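Local atomic coordinates of chitin oligosaccahride binding protein NagB1 (Paenibacillus sp. FPU-7, PDB entry 7EHP), a protein that probably captures chitin oligosaccharides, in particular N,N'-diacetylchitobiose and N,N',N''-triacetylchitotriose, as an extracellular solute-binding protein serving sugar uptake. Residues A[141-146]-A[266-271]; A[158-161]-A[167-170]; A[205-210]-A[214-219]. One frame throughout, in Å; residues are numbered along the deposited sequence.

Interaction 1. Residues A[141-146]-A[266-271]; sequences EDLMDV and SFPDVG
Leu143 joins helix 140-152 to Phe267 and Pro268 in the loop after strand 262-265, a helix-to-loop contact in the two-lobed fold of the solute-binding proteins. The contact is small, burying 128 Å² over both sides. Leu143 supplies nearly all of the helical side and is the one helix residue in contact. No hydrogen bond crosses between 141-146 and 266-271, so the meeting is purely apolar. The nearest backbone pair is Leu143 and Pro268, with CA atoms 6.9 Å apart. Leu143 carries CG anti to its own N (chi1 -175°), which directs CD2 at the loop, where it touches both rings. Leu143 CD2 lies 3.6 Å from Phe267 CZ. The methyl comes to the ring obliquely, and the two side chains cross at about a right angle. Phe267 starts off across the line to the helix, but the far end of its ring reaches the leucine. Its ring is also covered on one face by the neighbouring Pro268, whose CD sits 3.4 Å above the ring plane, offset toward the rim. The loop therefore offers the helix two rings packed on each other. Met239 of strand 237-243 also touches Leu143, while Phe241 of that strand and Leu175 of helix 165-180 touch Phe267. The backbone oxygens of Phe267 and Pro268 accept hydrogen bonds from the guanidinium group of Arg178; these two carbonyls are thus satisfied by the arginine. Toward the helix, Pro268 CG meets two atoms of one side chain: Leu143 CD2 at 3.8 Å and Leu143 CB at 3.9 Å.

Interaction 2. Residues A[158-161]-A[167-170]; sequences FAFA and VANM
The backbone around Phe160 and Ala161 is extended and leaves strand 156-159 toward helix 165-180, bringing the CA atoms of Ala161 and Val167 to 7.0 Å. This is the strand-loop-helix turn of a beta-alpha unit, the building block of the solute-binding-protein fold. Only five residues separate the two segments. No hydrogen bond joins them, and the four touching residues are all buried. Phe160 does most of the reaching. Its CG is anti to the backbone N (chi1 180°), which carries the ring across to the first turn of the helix. The ring arrives edge first: Phe160 CE1 is 3.8 Å from Ala168 CA, which lies near the ring plane. The neighbouring Phe160 CZ is 4.0 Å from Ala168 CB. The small alanine lets the aromatic rim come close to the helix backbone. Within the helix, Met170 N bonds Val167 O at 3.2 Å, so this carbonyl near the ring edge has a backbone partner. On the strand side, Phe160 N is bonded to Gln217 OE1, and Ala161 N makes a weak bond to Gln228 OE1. These polar links join the strand end to other parts of the chain. Leu216 and Ile373 also touch the Phe160 side chain. The Val167 side chain is about 7 Å from a bound N-acetylglucosamine, so the turn lies near the sugar pocket. Val167 itself points its CB toward Ala161, and the packing there is tight: Val167 CB is 3.4 Å from Ala161 O, while Val167 CG1 is closer to that oxygen, at 3.0 Å.

Interaction 3. Residues A[205-210]-A[214-219]; sequences KRYDTL and GYLQEG
Leu210 of helix 198-213 packs against Tyr215 and Leu216, within the Schellman motif that ends the helix. Starting at CB, the Leu210 side chain meets Leu216: Leu210 CB is 3.7 Å from Leu216 CD1 and 3.9 Å from Leu216 CG. CG then stands beside the backbone N, anti to the carbonyl carbon (chi1 -66°), and the two methyls go to different neighbours. Leu210 CD1 stays with Leu216, 4.2 Å from its CD1. Leu210 CD2 turns to the tyrosine and lies in the plane of the ring at its edge, 3.9 Å from Tyr215 CD2. Leu216 CD1 has a second partner. It sits over the centre of one face of the Tyr207 ring, 4.0 Å from the centroid, in a CH-pi contact. This methyl touches both the aromatic face and Leu210 CB. The backbone closes the contact. Leu210 O accepts the 6→1 hydrogen bond of the motif, 2.9 Å from Tyr215 N, lying in the carbonyl plane and bent at the hydrogen to 139°. Leu216 N adds a weak bond to the same oxygen. The turn runs through Gly214, whose phi of 72° is the left-handed conformation of a Schellman motif. Beyond the contact, Tyr215 packs on Ala147 and Ala148 of helix 140-152, and Gly214 O accepts a hydrogen bond from Lys151 NZ. The chemistry implies a helix end capped by its own backbone: one carbonyl takes one sound and one weak N-H bond, while Leu210, Tyr215 and Leu216 pack apolar carbon beside it.

Overall arrangement
The three contacts appear to lie in one lobe of the fold, on the same side of the chain's centre. Along the chain, interaction 2 closes before interaction 3 opens, and both fall between the two segments of interaction 1. Centres of interactions 2 and 3 are about 10 Å apart, 1 and 3 about 14 Å, and 1 and 2 about 17 Å. Probable hydrogen bonds link Phe158 N to Tyr215 O and Tyr207 OH to Ala168 O. Met144 packs on Tyr215, and Leu143 on Phe158. Strand 237-243 is shared by interactions 1 and 2, touched by Leu143, Phe267 and Phe158. Interaction 2 comes nearer the bound sugar than interaction 3: Val167 about 7 Å, Tyr207 about 13 Å (side chain to sugar).

Interaction 1. Residues A[141-146]-A[266-271]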
loop_
_atom_site.group_PDB
_atom_site.type_symbol
_atom_site.label_atom_id
_atom_site.label_comp_id
_atom_site.label_asym_id
_atom_site.label_seq_id
_atom_site.Cartn_x
_atom_site.Cartn_y
_atom_site.Cartn_z
ATOM N N GLU A 141 -17.896 16.140 -9.475
ATOM C CA GLU A 141 -19.336 16.345 -9.393
ATOM C C GLU A 141 -20.102 15.066 -9.715
ATOM O O GLU A 141 -21.204 14.863 -9.190
ATOM C CB GLU A 141 -19.762 17.496 -10.312
ATOM C CG GLU A 141 -19.348 18.870 -9.789
ATOM C CD GLU A 141 -19.836 19.154 -8.363
ATOM O OE1 GLU A 141 -21.032 18.909 -8.080
ATOM O OE2 GLU A 141 -19.019 19.619 -7.521
ATOM N N ASP A 142 -19.535 14.188 -10.551
ATOM C CA ASP A 142 -20.123 12.862 -10.730
ATOM C C ASP A 142 -20.078 12.081 -9.422
ATOM O O ASP A 142 -21.063 11.449 -9.025
ATOM C CB ASP A 142 -19.386 12.068 -11.818
ATOM C CG ASP A 142 -19.237 12.825 -13.136
ATOM O OD1 ASP A 142 -20.254 13.320 -13.654
ATOM O OD2 ASP A 142 -18.098 12.872 -13.675
ATOM N N LEU A 143 -18.924 12.104 -8.746
ATOM C CA LEU A 143 -18.769 11.353 -7.499
ATOM C C LEU A 143 -19.809 11.769 -6.468
ATOM O O LEU A 143 -20.409 10.917 -5.798
ATOM C CB LEU A 143 -17.358 11.556 -6.946
ATOM C CG LEU A 143 -16.928 10.766 -5.704
ATOM C CD1 LEU A 143 -17.273 9.286 -5.826
ATOM C CD2 LEU A 143 -15.428 10.954 -5.460
ATOM N N MET A 144 -20.036 13.080 -6.337
ATOM C CA MET A 144 -21.013 13.593 -5.384
ATOM C C MET A 144 -22.404 13.036 -5.674
ATOM O O MET A 144 -23.133 12.645 -4.759
ATOM C CB MET A 144 -21.018 15.118 -5.460
ATOM C CG MET A 144 -19.746 15.814 -4.958
ATOM S SD MET A 144 -19.017 15.160 -3.444
ATOM C CE MET A 144 -20.122 15.903 -2.310
ATOM N N ASP A 145 -22.779 12.984 -6.952
ATOM C CA ASP A 145 -24.069 12.419 -7.349
ATOM C C ASP A 145 -24.161 10.934 -6.991
ATOM O O ASP A 145 -25.160 10.476 -6.420
ATOM C CB ASP A 145 -24.254 12.641 -8.855
ATOM C CG ASP A 145 -25.558 12.105 -9.375
ATOM O OD1 ASP A 145 -26.626 12.569 -8.913
ATOM O OD2 ASP A 145 -25.505 11.202 -10.245
ATOM N N VAL A 146 -23.114 10.166 -7.316
ATOM C CA VAL A 146 -23.085 8.738 -7.002
ATOM C C VAL A 146 -23.224 8.530 -5.502
ATOM O O VAL A 146 -24.044 7.728 -5.039
ATOM C CB VAL A 146 -21.787 8.107 -7.538
ATOM C CG1 VAL A 146 -21.557 6.714 -6.938
ATOM C CG2 VAL A 146 -21.824 8.052 -9.051
ATOM N N SER A 266 -10.004 4.441 -11.304
ATOM C CA SER A 266 -9.175 5.500 -10.747
ATOM C C SER A 266 -10.058 6.595 -10.152
ATOM O O SER A 266 -11.181 6.837 -10.608
ATOM C CB SER A 266 -8.260 6.072 -11.827
ATOM O OG SER A 266 -7.505 7.162 -11.331
ATOM N N PHE A 267 -9.551 7.242 -9.105
ATOM C CA PHE A 267 -10.334 8.240 -8.386
ATOM C C PHE A 267 -10.727 9.375 -9.324
ATOM O O PHE A 267 -9.906 9.818 -10.129
ATOM C CB PHE A 267 -9.534 8.800 -7.207
ATOM C CG PHE A 267 -10.352 9.600 -6.266
ATOM C CD1 PHE A 267 -11.101 8.980 -5.278
ATOM C CD2 PHE A 267 -10.421 10.986 -6.401
ATOM C CE1 PHE A 267 -11.887 9.736 -4.405
ATOM C CE2 PHE A 267 -11.198 11.750 -5.551
ATOM C CZ PHE A 267 -11.943 11.130 -4.555
ATOM N N PRO A 268 -11.962 9.881 -9.236
ATOM C CA PRO A 268 -12.381 10.977 -10.120
ATOM C C PRO A 268 -11.409 12.154 -10.142
ATOM O O PRO A 268 -10.725 12.453 -9.157
ATOM C CB PRO A 268 -13.739 11.389 -9.539
ATOM C CG PRO A 268 -14.269 10.125 -8.948
ATOM C CD PRO A 268 -13.063 9.440 -8.358
ATOM N N ASP A 269 -11.341 12.811 -11.299
ATOM C CA ASP A 269 -10.584 14.043 -11.406
ATOM C C ASP A 269 -11.316 15.168 -10.680
ATOM O O ASP A 269 -12.526 15.107 -10.465
ATOM C CB ASP A 269 -10.376 14.399 -12.872
ATOM C CG ASP A 269 -9.298 13.558 -13.520
ATOM O OD1 ASP A 269 -8.529 12.909 -12.772
ATOM O OD2 ASP A 269 -9.222 13.550 -14.770
ATOM N N VAL A 270 -10.562 16.199 -10.283
ATOM C CA VAL A 270 -11.115 17.326 -9.540
ATOM C C VAL A 270 -10.773 18.679 -10.153
ATOM O O VAL A 270 -11.160 19.710 -9.598
ATOM C CB VAL A 270 -10.684 17.302 -8.057
ATOM C CG1 VAL A 270 -10.934 15.924 -7.431
ATOM C CG2 VAL A 270 -9.245 17.732 -7.920
ATOM N N GLY A 271 -10.086 18.725 -11.288
ATOM C CA GLY A 271 -9.716 20.007 -11.844
ATOM C C GLY A 271 -8.586 20.617 -11.047
ATOM O O GLY A 271 -8.681 21.752 -10.561
#

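Interaction 2. Residues A[158-161]-A[167-170]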
loop_
_atom_site.group_PDB
_atom_site.type_symbol
_atom_site.label_atom_id
_atom_site.label_comp_id
_atom_site.label_asym_id
_atom_site.label_seq_id
_atom_site.Cartn_x
_atom_site.Cartn_y
_atom_site.Cartn_z
ATOM N N PHE A 158 -18.689 5.162 0.717
ATOM C CA PHE A 158 -17.325 4.643 0.784
ATOM C C PHE A 158 -17.197 3.816 2.056
ATOM O O PHE A 158 -17.176 4.380 3.157
ATOM C CB PHE A 158 -16.276 5.768 0.803
ATOM C CG PHE A 158 -16.008 6.401 -0.530
ATOM C CD1 PHE A 158 -15.195 5.781 -1.456
ATOM C CD2 PHE A 158 -16.519 7.664 -0.827
ATOM C CE1 PHE A 158 -14.945 6.371 -2.689
ATOM C CE2 PHE A 158 -16.256 8.276 -2.049
ATOM C CZ PHE A 158 -15.468 7.629 -2.981
ATOM N N ALA A 159 -17.107 2.490 1.913
ATOM C CA ALA A 159 -16.678 1.656 3.032
ATOM C C ALA A 159 -15.339 2.173 3.540
ATOM O O ALA A 159 -14.436 2.460 2.745
ATOM C CB ALA A 159 -16.547 0.190 2.593
ATOM N N PHE A 160 -15.207 2.291 4.865
ATOM C CA PHE A 160 -14.098 3.069 5.421
ATOM C C PHE A 160 -13.898 2.723 6.895
ATOM O O PHE A 160 -14.843 2.740 7.682
ATOM C CB PHE A 160 -14.369 4.584 5.220
ATOM C CG PHE A 160 -13.294 5.487 5.757
ATOM C CD1 PHE A 160 -12.004 5.439 5.245
ATOM C CD2 PHE A 160 -13.578 6.419 6.741
ATOM C CE1 PHE A 160 -11.009 6.278 5.727
ATOM C CE2 PHE A 160 -12.586 7.264 7.232
ATOM C CZ PHE A 160 -11.292 7.189 6.720
ATOM N N ALA A 161 -12.668 2.389 7.262
ATOM C CA ALA A 161 -12.346 2.060 8.643
ATOM C C ALA A 161 -11.040 2.751 8.993
ATOM O O ALA A 161 -10.075 2.639 8.238
ATOM C CB ALA A 161 -12.239 0.541 8.813
ATOM N N VAL A 167 -4.838 3.733 7.150
ATOM C CA VAL A 167 -5.941 3.511 6.214
ATOM C C VAL A 167 -6.553 4.838 5.782
ATOM O O VAL A 167 -6.923 5.021 4.615
ATOM C CB VAL A 167 -7.002 2.589 6.847
ATOM C CG1 VAL A 167 -8.149 2.373 5.897
ATOM C CG2 VAL A 167 -6.377 1.251 7.257
ATOM N N ALA A 168 -6.685 5.776 6.721
ATOM C CA ALA A 168 -7.310 7.060 6.414
ATOM C C ALA A 168 -6.472 7.868 5.424
ATOM O O ALA A 168 -7.011 8.687 4.671
ATOM C CB ALA A 168 -7.522 7.850 7.708
ATOM N N ASN A 169 -5.166 7.621 5.387
ATOM C CA ASN A 169 -4.275 8.384 4.530
ATOM C C ASN A 169 -4.293 7.922 3.080
ATOM O O ASN A 169 -3.733 8.619 2.225
ATOM C CB ASN A 169 -2.850 8.326 5.095
ATOM C CG ASN A 169 -2.717 9.156 6.337
ATOM O OD1 ASN A 169 -3.587 9.987 6.616
ATOM N ND2 ASN A 169 -1.665 8.935 7.102
ATOM N N MET A 170 -4.948 6.802 2.775
ATOM C CA MET A 170 -4.925 6.269 1.419
ATOM C C MET A 170 -5.684 7.233 0.502
ATOM O O MET A 170 -5.086 7.891 -0.362
ATOM C CB MET A 170 -5.529 4.858 1.397
ATOM C CG MET A 170 -4.450 3.781 1.603
ATOM S SD MET A 170 -5.001 2.085 1.306
ATOM C CE MET A 170 -6.361 1.854 2.456
#

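Interaction 3. Residues A[205-210]-A[214-219]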
loop_
_atom_site.group_PDB
_atom_site.type_symbol
_atom_site.label_atom_id
_atom_site.label_comp_id
_atom_site.label_asym_id
_atom_site.label_seq_id
_atom_site.Cartn_x
_atom_site.Cartn_y
_atom_site.Cartn_z
ATOM N N LYS A 205 -9.677 19.650 2.319
ATOM C CA LYS A 205 -11.049 20.131 2.505
ATOM C C LYS A 205 -12.037 19.271 1.736
ATOM O O LYS A 205 -13.191 19.103 2.167
ATOM C CB LYS A 205 -11.163 21.605 2.085
ATOM C CG LYS A 205 -10.481 22.567 3.056
ATOM C CD LYS A 205 -10.721 24.028 2.680
ATOM C CE LYS A 205 -9.736 24.485 1.619
ATOM N NZ LYS A 205 -9.414 25.923 1.774
ATOM N N ARG A 206 -11.594 18.695 0.615
ATOM C CA ARG A 206 -12.452 17.784 -0.136
ATOM C C ARG A 206 -12.687 16.508 0.644
ATOM O O ARG A 206 -13.786 15.953 0.626
ATOM C CB ARG A 206 -11.822 17.458 -1.489
ATOM C CG ARG A 206 -12.012 18.564 -2.508
ATOM C CD ARG A 206 -11.198 18.297 -3.756
ATOM N NE ARG A 206 -11.207 19.453 -4.648
ATOM C CZ ARG A 206 -12.226 19.774 -5.435
ATOM N NH1 ARG A 206 -13.330 19.024 -5.441
ATOM N NH2 ARG A 206 -12.144 20.849 -6.214
ATOM N N TYR A 207 -11.633 16.004 1.273
ATOM C CA TYR A 207 -11.745 14.849 2.144
ATOM C C TYR A 207 -12.707 15.138 3.287
ATOM O O TYR A 207 -13.583 14.320 3.602
ATOM C CB TYR A 207 -10.346 14.513 2.660
ATOM C CG TYR A 207 -10.196 13.252 3.490
ATOM C CD1 TYR A 207 -10.579 13.213 4.837
ATOM C CD2 TYR A 207 -9.597 12.118 2.946
ATOM C CE1 TYR A 207 -10.397 12.049 5.605
ATOM C CE2 TYR A 207 -9.407 10.964 3.697
ATOM C CZ TYR A 207 -9.798 10.927 5.013
ATOM O OH TYR A 207 -9.581 9.752 5.728
ATOM N N ASP A 208 -12.543 16.303 3.930
ATOM C CA ASP A 208 -13.430 16.713 5.017
ATOM C C ASP A 208 -14.879 16.820 4.546
ATOM O O ASP A 208 -15.810 16.507 5.298
ATOM C CB ASP A 208 -12.953 18.048 5.599
ATOM C CG ASP A 208 -13.428 18.281 7.035
ATOM O OD1 ASP A 208 -13.716 17.306 7.765
ATOM O OD2 ASP A 208 -13.504 19.455 7.437
ATOM N N THR A 209 -15.094 17.263 3.299
ATOM C CA THR A 209 -16.451 17.299 2.754
ATOM C C THR A 209 -17.053 15.898 2.737
ATOM O O THR A 209 -18.220 15.705 3.083
ATOM C CB THR A 209 -16.441 17.924 1.343
ATOM O OG1 THR A 209 -16.256 19.348 1.425
ATOM C CG2 THR A 209 -17.741 17.643 0.595
ATOM N N LEU A 210 -16.257 14.899 2.360
ATOM C CA LEU A 210 -16.731 13.518 2.406
ATOM C C LEU A 210 -17.102 13.122 3.827
ATOM O O LEU A 210 -18.091 12.409 4.049
ATOM C CB LEU A 210 -15.648 12.583 1.854
ATOM C CG LEU A 210 -15.301 12.730 0.374
ATOM C CD1 LEU A 210 -14.318 11.620 -0.020
ATOM C CD2 LEU A 210 -16.531 12.673 -0.506
ATOM N N GLY A 214 -21.058 12.385 5.342
ATOM C CA GLY A 214 -21.256 10.978 5.617
ATOM C C GLY A 214 -21.021 10.082 4.423
ATOM O O GLY A 214 -21.584 8.989 4.362
ATOM N N TYR A 215 -20.225 10.531 3.456
ATOM C CA TYR A 215 -19.892 9.698 2.306
ATOM C C TYR A 215 -18.757 8.732 2.634
ATOM O O TYR A 215 -18.742 7.595 2.154
ATOM C CB TYR A 215 -19.517 10.579 1.118
ATOM C CG TYR A 215 -20.672 11.399 0.580
ATOM C CD1 TYR A 215 -21.965 11.172 1.015
ATOM C CD2 TYR A 215 -20.463 12.378 -0.386
ATOM C CE1 TYR A 215 -23.024 11.900 0.521
ATOM C CE2 TYR A 215 -21.520 13.108 -0.891
ATOM C CZ TYR A 215 -22.801 12.860 -0.431
ATOM O OH TYR A 215 -23.860 13.583 -0.924
ATOM N N LEU A 216 -17.790 9.178 3.425
ATOM C CA LEU A 216 -16.905 8.261 4.116
ATOM C C LEU A 216 -17.666 7.682 5.298
ATOM O O LEU A 216 -18.295 8.427 6.054
ATOM C CB LEU A 216 -15.652 8.992 4.586
ATOM C CG LEU A 216 -14.619 9.194 3.482
ATOM C CD1 LEU A 216 -13.584 10.246 3.875
ATOM C CD2 LEU A 216 -13.931 7.853 3.169
ATOM N N GLN A 217 -17.626 6.361 5.442
ATOM C CA GLN A 217 -18.446 5.653 6.420
ATOM C C GLN A 217 -18.356 6.252 7.820
ATOM O O GLN A 217 -17.271 6.369 8.396
ATOM C CB GLN A 217 -18.024 4.193 6.455
ATOM C CG GLN A 217 -18.693 3.392 7.541
ATOM C CD GLN A 217 -18.740 1.933 7.190
ATOM O OE1 GLN A 217 -17.872 1.429 6.474
ATOM N NE2 GLN A 217 -19.749 1.237 7.687
ATOM N N GLU A 218 -19.509 6.607 8.375
ATOM C CA GLU A 218 -19.551 7.196 9.706
ATOM C C GLU A 218 -19.245 6.157 10.779
ATOM O O GLU A 218 -19.520 4.966 10.618
ATOM C CB GLU A 218 -20.922 7.810 9.969
ATOM C CG GLU A 218 -21.227 9.000 9.094
ATOM C CD GLU A 218 -22.666 9.434 9.246
ATOM O OE1 GLU A 218 -23.491 9.092 8.366
ATOM O OE2 GLU A 218 -22.963 10.083 10.271
ATOM N N GLY A 219 -18.680 6.627 11.891
ATOM C CA GLY A 219 -18.264 5.737 12.964
ATOM C C GLY A 219 -16.987 4.968 12.692
ATOM O O GLY A 219 -16.732 3.961 13.359
#